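Local coordinates for peptide-binding protein (Photobacterium damsela subsp. piscicida, PDB 6SQX) that cleaves the peptidoglycan of potentially competing bacteria as a secreted NlpC/P60 endopeptidase, probably through cysteine-peptidase chemistry, at residues D49-T52 with I53-N57; D96-R99 with Y100-R104. All blocks are in the same frame, centred on the assembly; numbering follows the deposited sequence.

Contact 1: residues D49-T52 with I53-N57; sequences DKYT and IRQMN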
loop_
_atom_site.group_PDB
_atom_site.type_symbol
_atom_site.label_atom_id
_atom_site.label_comp_id
_atom_site.label_asym_id
_atom_site.label_seq_id
_atom_site.Cartn_x
_atom_site.Cartn_y
_atom_site.Cartn_z
ATOM N N ASP A 49 5.734 -1.408 23.583
ATOM C CA ASP A 49 6.206 -0.524 24.637
ATOM C C ASP A 49 6.971 0.674 24.070
ATOM O O ASP A 49 7.202 0.797 22.859
ATOM C CB ASP A 49 6.997 -1.305 25.684
ATOM C CG ASP A 49 8.267 -1.957 25.127
ATOM O OD1 ASP A 49 8.792 -1.535 24.076
ATOM O OD2 ASP A 49 8.754 -2.910 25.770
ATOM N N LYS A 50 7.374 1.566 24.981
ATOM C CA LYS A 50 7.983 2.832 24.583
ATOM C C LYS A 50 9.299 2.607 23.860
ATOM O O LYS A 50 9.583 3.267 22.853
ATOM C CB LYS A 50 8.213 3.719 25.810
ATOM C CG LYS A 50 6.947 4.176 26.509
ATOM C CD LYS A 50 6.163 5.181 25.682
ATOM C CE LYS A 50 4.919 5.667 26.432
ATOM N NZ LYS A 50 4.091 6.622 25.621
ATOM N N TYR A 51 10.114 1.674 24.356
ATOM C CA TYR A 51 11.389 1.389 23.710
ATOM C C TYR A 51 11.182 0.903 22.287
ATOM O O TYR A 51 11.856 1.353 21.353
ATOM C CB TYR A 51 12.159 0.339 24.509
ATOM C CG TYR A 51 13.412 -0.120 23.812
ATOM C CD1 TYR A 51 14.581 0.625 23.892
ATOM C CD2 TYR A 51 13.435 -1.303 23.078
ATOM C CE1 TYR A 51 15.734 0.216 23.251
ATOM C CE2 TYR A 51 14.593 -1.723 22.429
ATOM C CZ TYR A 51 15.739 -0.959 22.527
ATOM O OH TYR A 51 16.898 -1.352 21.889
ATOM N N THR A 52 10.234 -0.014 22.103
ATOM C CA THR A 52 10.047 -0.626 20.798
ATOM C C THR A 52 9.500 0.383 19.798
ATOM O O THR A 52 9.949 0.429 18.646
ATOM C CB THR A 52 9.123 -1.835 20.937
ATOM O OG1 THR A 52 9.736 -2.797 21.811
ATOM C CG2 THR A 52 8.884 -2.467 19.575
ATOM N N ILE A 53 8.507 1.181 20.203
ATOM C CA ILE A 53 7.946 2.148 19.256
ATOM C C ILE A 53 8.983 3.213 18.891
ATOM O O ILE A 53 9.004 3.688 17.745
ATOM C CB ILE A 53 6.588 2.724 19.737
ATOM C CG1 ILE A 53 5.851 3.461 18.591
ATOM C CG2 ILE A 53 6.776 3.697 20.888
ATOM C CD1 ILE A 53 5.517 2.589 17.392
ATOM N N ARG A 54 9.860 3.589 19.833
ATOM C CA ARG A 54 10.922 4.531 19.508
ATOM C C ARG A 54 11.839 3.963 18.425
ATOM O O ARG A 54 12.184 4.659 17.465
ATOM C CB ARG A 54 11.726 4.887 20.765
ATOM C CG ARG A 54 12.929 5.749 20.449
ATOM C CD ARG A 54 13.840 5.921 21.668
ATOM N NE ARG A 54 15.164 6.413 21.288
ATOM C CZ ARG A 54 16.090 6.832 22.148
ATOM N NH1 ARG A 54 17.268 7.259 21.702
ATOM N NH2 ARG A 54 15.841 6.828 23.454
ATOM N N GLN A 55 12.231 2.686 18.547
ATOM C CA GLN A 55 13.068 2.086 17.514
ATOM C C GLN A 55 12.332 2.027 16.182
ATOM O O GLN A 55 12.914 2.311 15.121
ATOM C CB GLN A 55 13.492 0.679 17.926
ATOM C CG GLN A 55 14.186 0.586 19.290
ATOM C CD GLN A 55 15.328 1.586 19.464
ATOM O OE1 GLN A 55 16.264 1.622 18.660
ATOM N NE2 GLN A 55 15.255 2.403 20.527
ATOM N N MET A 56 11.035 1.680 16.210
ATOM C CA MET A 56 10.262 1.642 14.974
ATOM C C MET A 56 10.150 3.034 14.353
ATOM O O MET A 56 10.213 3.185 13.124
ATOM C CB MET A 56 8.851 1.089 15.249
ATOM C CG MET A 56 8.834 -0.388 15.597
ATOM S SD MET A 56 7.200 -0.850 16.131
ATOM C CE MET A 56 7.326 -2.634 16.075
ATOM N N ASN A 57 9.946 4.060 15.192
ATOM C CA ASN A 57 9.789 5.413 14.661
ATOM C C ASN A 57 11.107 5.920 14.065
ATOM O O ASN A 57 11.097 6.612 13.044
ATOM C CB ASN A 57 9.342 6.383 15.759
ATOM C CG ASN A 57 7.904 6.186 16.247
ATOM O OD1 ASN A 57 7.583 6.704 17.340
ATOM N ND2 ASN A 57 7.045 5.480 15.473
#
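Y51 and Q55, one helical turn apart at the start of helix 50-64, make the one ring contact of this local cluster. Q55 CG sits over a face of the tyrosine, 4.1 Å from the ring centroid and 18° off the normal, which meets the geometry of a CH-pi contact. Because the glutamine is bent at chi2 (-50°), its amide folds back over the rim, 22° from parallel with the ring, and NE2 comes 3.5 Å from Y51 CE1. An apolar contact joins T52 and M56, side by side with T52 CG2 and M56 CE 3.8 Å apart.

Hydrogen bonds supply the frame. D49 is the N-cap: its OD1 takes both the backbone N of T52 (2.9 Å) and T52 OG1 (2.8 Å), the hydroxyl arriving on the syn side but out of the carboxylate plane. Regular helical bonds then run from I53 N to D49 O at 3.0 Å and from M56 N to T52 O at 2.9 Å.

R54 turns its charged end to E58 in a salt bridge, while I53 and M56 rest on I337.

D49 OD1 is gripped by two donors of one residue, which should limit the rotation of the carboxylate, and its negative charge probably interacts favourably with the positive end of the helix dipole.

Contact 2: residues D96-R99 with Y100-R104; sequences DTIR and YYKER. With EDO (1,2-ethanediol), chain H; EDO (1,2-ethanediol), chain U; EDO (1,2-ethanediol), chain I.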
loop_
_atom_site.group_PDB
_atom_site.type_symbol
_atom_site.label_atom_id
_atom_site.label_comp_id
_atom_site.label_asym_id
_atom_site.label_seq_id
_atom_site.Cartn_x
_atom_site.Cartn_y
_atom_site.Cartn_z
ATOM N N ASP A 96 13.020 -2.549 -18.964
ATOM C CA ASP A 96 12.276 -3.790 -18.760
ATOM C C ASP A 96 10.773 -3.563 -18.860
ATOM O O ASP A 96 10.050 -4.416 -19.386
ATOM C CB ASP A 96 12.590 -4.395 -17.390
ATOM C CG ASP A 96 13.987 -4.995 -17.303
ATOM O OD1 ASP A 96 14.678 -5.106 -18.328
ATOM O OD2 ASP A 96 14.372 -5.361 -16.185
ATOM N N THR A 97 10.282 -2.433 -18.336
ATOM C CA THR A 97 8.842 -2.179 -18.357
ATOM C C THR A 97 8.357 -1.927 -19.776
ATOM O O THR A 97 7.325 -2.474 -20.195
ATOM C CB THR A 97 8.523 -0.997 -17.436
ATOM O OG1 THR A 97 8.993 -1.301 -16.119
ATOM C CG2 THR A 97 7.019 -0.721 -17.382
ATOM N N ILE A 98 9.109 -1.132 -20.545
ATOM C CA ILE A 98 8.765 -0.921 -21.945
ATOM C C ILE A 98 8.696 -2.258 -22.670
ATOM O O ILE A 98 7.729 -2.548 -23.381
ATOM C CB ILE A 98 9.787 0.018 -22.617
ATOM C CG1 ILE A 98 9.655 1.436 -22.081
ATOM C CG2 ILE A 98 9.560 0.058 -24.122
ATOM C CD1 ILE A 98 10.794 2.343 -22.514
ATOM N N ARG A 99 9.754 -3.073 -22.531
ATOM C CA ARG A 99 9.800 -4.364 -23.210
ATOM C C ARG A 99 8.622 -5.247 -22.816
ATOM O O ARG A 99 8.058 -5.968 -23.660
ATOM C CB ARG A 99 11.135 -5.056 -22.904
ATOM C CG ARG A 99 11.426 -6.299 -23.732
ATOM C CD ARG A 99 12.870 -6.781 -23.544
ATOM N NE ARG A 99 13.157 -7.196 -22.174
ATOM C CZ ARG A 99 13.865 -6.479 -21.299
ATOM N NH1 ARG A 99 14.057 -6.947 -20.074
ATOM N NH2 ARG A 99 14.395 -5.307 -21.645
ATOM N N TYR A 100 8.256 -5.227 -21.535
ATOM C CA TYR A 100 7.184 -6.089 -21.055
ATOM C C TYR A 100 5.879 -5.795 -21.782
ATOM O O TYR A 100 5.157 -6.720 -22.176
ATOM C CB TYR A 100 7.005 -5.883 -19.558
ATOM C CG TYR A 100 6.011 -6.819 -18.943
ATOM C CD1 TYR A 100 6.401 -8.048 -18.435
ATOM C CD2 TYR A 100 4.672 -6.458 -18.837
ATOM C CE1 TYR A 100 5.467 -8.910 -17.848
ATOM C CE2 TYR A 100 3.740 -7.307 -18.270
ATOM C CZ TYR A 100 4.133 -8.526 -17.768
ATOM O OH TYR A 100 3.182 -9.353 -17.210
ATOM N N TYR A 101 5.550 -4.509 -21.966
ATOM C CA TYR A 101 4.286 -4.162 -22.612
ATOM C C TYR A 101 4.362 -4.145 -24.132
ATOM O O TYR A 101 3.338 -4.372 -24.794
ATOM C CB TYR A 101 3.754 -2.841 -22.056
ATOM C CG TYR A 101 3.330 -3.056 -20.632
ATOM C CD1 TYR A 101 2.190 -3.811 -20.352
ATOM C CD2 TYR A 101 4.067 -2.536 -19.553
ATOM C CE1 TYR A 101 1.791 -4.045 -19.048
ATOM C CE2 TYR A 101 3.665 -2.764 -18.220
ATOM C CZ TYR A 101 2.527 -3.534 -17.981
ATOM O OH TYR A 101 2.137 -3.780 -16.689
ATOM N N LYS A 102 5.553 -3.933 -24.710
ATOM C CA LYS A 102 5.679 -4.051 -26.156
ATOM C C LYS A 102 5.345 -5.464 -26.613
ATOM O O LYS A 102 4.758 -5.648 -27.678
ATOM C CB LYS A 102 7.084 -3.667 -26.612
ATOM C CG LYS A 102 7.278 -2.177 -26.859
ATOM C CD LYS A 102 8.353 -1.946 -27.928
ATOM C CE LYS A 102 9.036 -0.577 -27.809
ATOM N NZ LYS A 102 8.123 0.589 -27.967
ATOM N N GLU A 103 5.659 -6.457 -25.787
ATOM C CA GLU A 103 5.516 -7.872 -26.098
ATOM C C GLU A 103 4.120 -8.420 -25.833
ATOM O O GLU A 103 3.909 -9.625 -26.017
ATOM C CB GLU A 103 6.533 -8.681 -25.278
ATOM C CG GLU A 103 7.989 -8.434 -25.678
ATOM C CD GLU A 103 8.975 -9.204 -24.825
ATOM O OE1 GLU A 103 8.550 -9.844 -23.832
ATOM O OE2 GLU A 103 10.185 -9.156 -25.145
ATOM N N ARG A 104 3.166 -7.594 -25.394
ATOM C CA ARG A 104 1.871 -8.106 -24.968
ATOM C C ARG A 104 0.717 -7.388 -25.647
ATOM O O ARG A 104 0.841 -6.258 -26.120
ATOM C CB ARG A 104 1.687 -8.007 -23.459
ATOM C CG ARG A 104 2.359 -9.122 -22.727
ATOM C CD ARG A 104 2.469 -8.809 -21.236
ATOM N NE ARG A 104 3.047 -9.954 -20.533
ATOM C CZ ARG A 104 4.340 -10.265 -20.563
ATOM N NH1 ARG A 104 5.181 -9.518 -21.267
ATOM N NH2 ARG A 104 4.791 -11.324 -19.893
HETATM C C1 EDO H . -0.092 -8.274 -17.045
HETATM O O1 EDO H . 0.650 -8.945 -18.082
HETATM C C2 EDO H . -0.300 -9.213 -15.868
HETATM O O2 EDO H . -1.018 -10.382 -16.334
HETATM C C1 EDO U . 2.350 -6.158 -12.868
HETATM O O1 EDO U . 1.945 -6.851 -11.686
HETATM C C2 EDO U . 2.533 -7.138 -14.017
HETATM O O2 EDO U . 3.370 -6.520 -14.999
HETATM C C1 EDO I . 9.005 -0.516 -12.691
HETATM O O1 EDO I . 7.969 -0.392 -13.678
HETATM C C2 EDO I . 8.649 0.405 -11.535
HETATM O O2 EDO I . 8.077 1.585 -12.089
#
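T97 and Y101 run side by side and point the same way, T97 CG2 lying 4.0 Å from Y101 CE2. Their neighbour Y100 is turned so that its CD2 stands over the centre of the Y101 ring, 3.6 Å above the plane, while Y101 CD1 lies at the edge of the Y100 ring. R104 covers a face of Y100: its NH1 is 3.4 Å above the plane, over the ring centre. The same NH1 donates to Y100 O (2.9 Å), so the guanidinium spans the ring and the carbonyl of one residue near the end of helix 90-102.

On another flank, I98 and K102 lie alongside each other, pointing the same way, with I98 CG2 touching K102 CE at 3.8 Å. The lysine bends at chi4 (-61°), and its NZ is hydrogen-bonded to N120 OD1.

R99 and E103 also travel together: E103 lays its carboxylate oxygen OE2 against the aliphatic part of R99, 3.4 Å from R99 CG, while the opposite charges stay apart (R99 NE to E103 OE2 4.6 Å). The two flat groups are 64° apart. The arginine bends at chi3 (63°) to reach back to D96, where NH1 and OD1 form a salt bridge of 2.6 Å from above the carboxylate plane. D96 OD2 has a second cationic partner in K92.

Ethanediol molecules, probably from the crystallisation liquor, bond to the hydroxyls of T97 and Y100 and weakly to that of Y101.

Pairing of i with i+4 is what any alpha-helix gives; the amphipathic character shows in the buried I98 and Y101 against the exposed R99, Y100, K102 and E103. I98 packs on S123 and M126 of helix 118-126, whereas Y101 meets F160, Y175 and I176 of the SH3b1-type domain.

From the N terminus, the chain first reaches contact 1, at the opening turns of helix 50-64, and then contact 2, at the closing turns of helix 90-102. Each joins consecutive residues within one helix, so neither closes a loop, and the two follow in series without nesting or crossing. They lie on opposite sides of the chain's centre, their centres about 43 Å apart and their nearest atoms about 30 Å apart. Their surroundings differ accordingly: N57 of 49-57 bonds the carbonyls of F335 and G336 in the NlpC/P60 region, whereas 96-104 sits between helix 118-126 and the SH3b1-type domain.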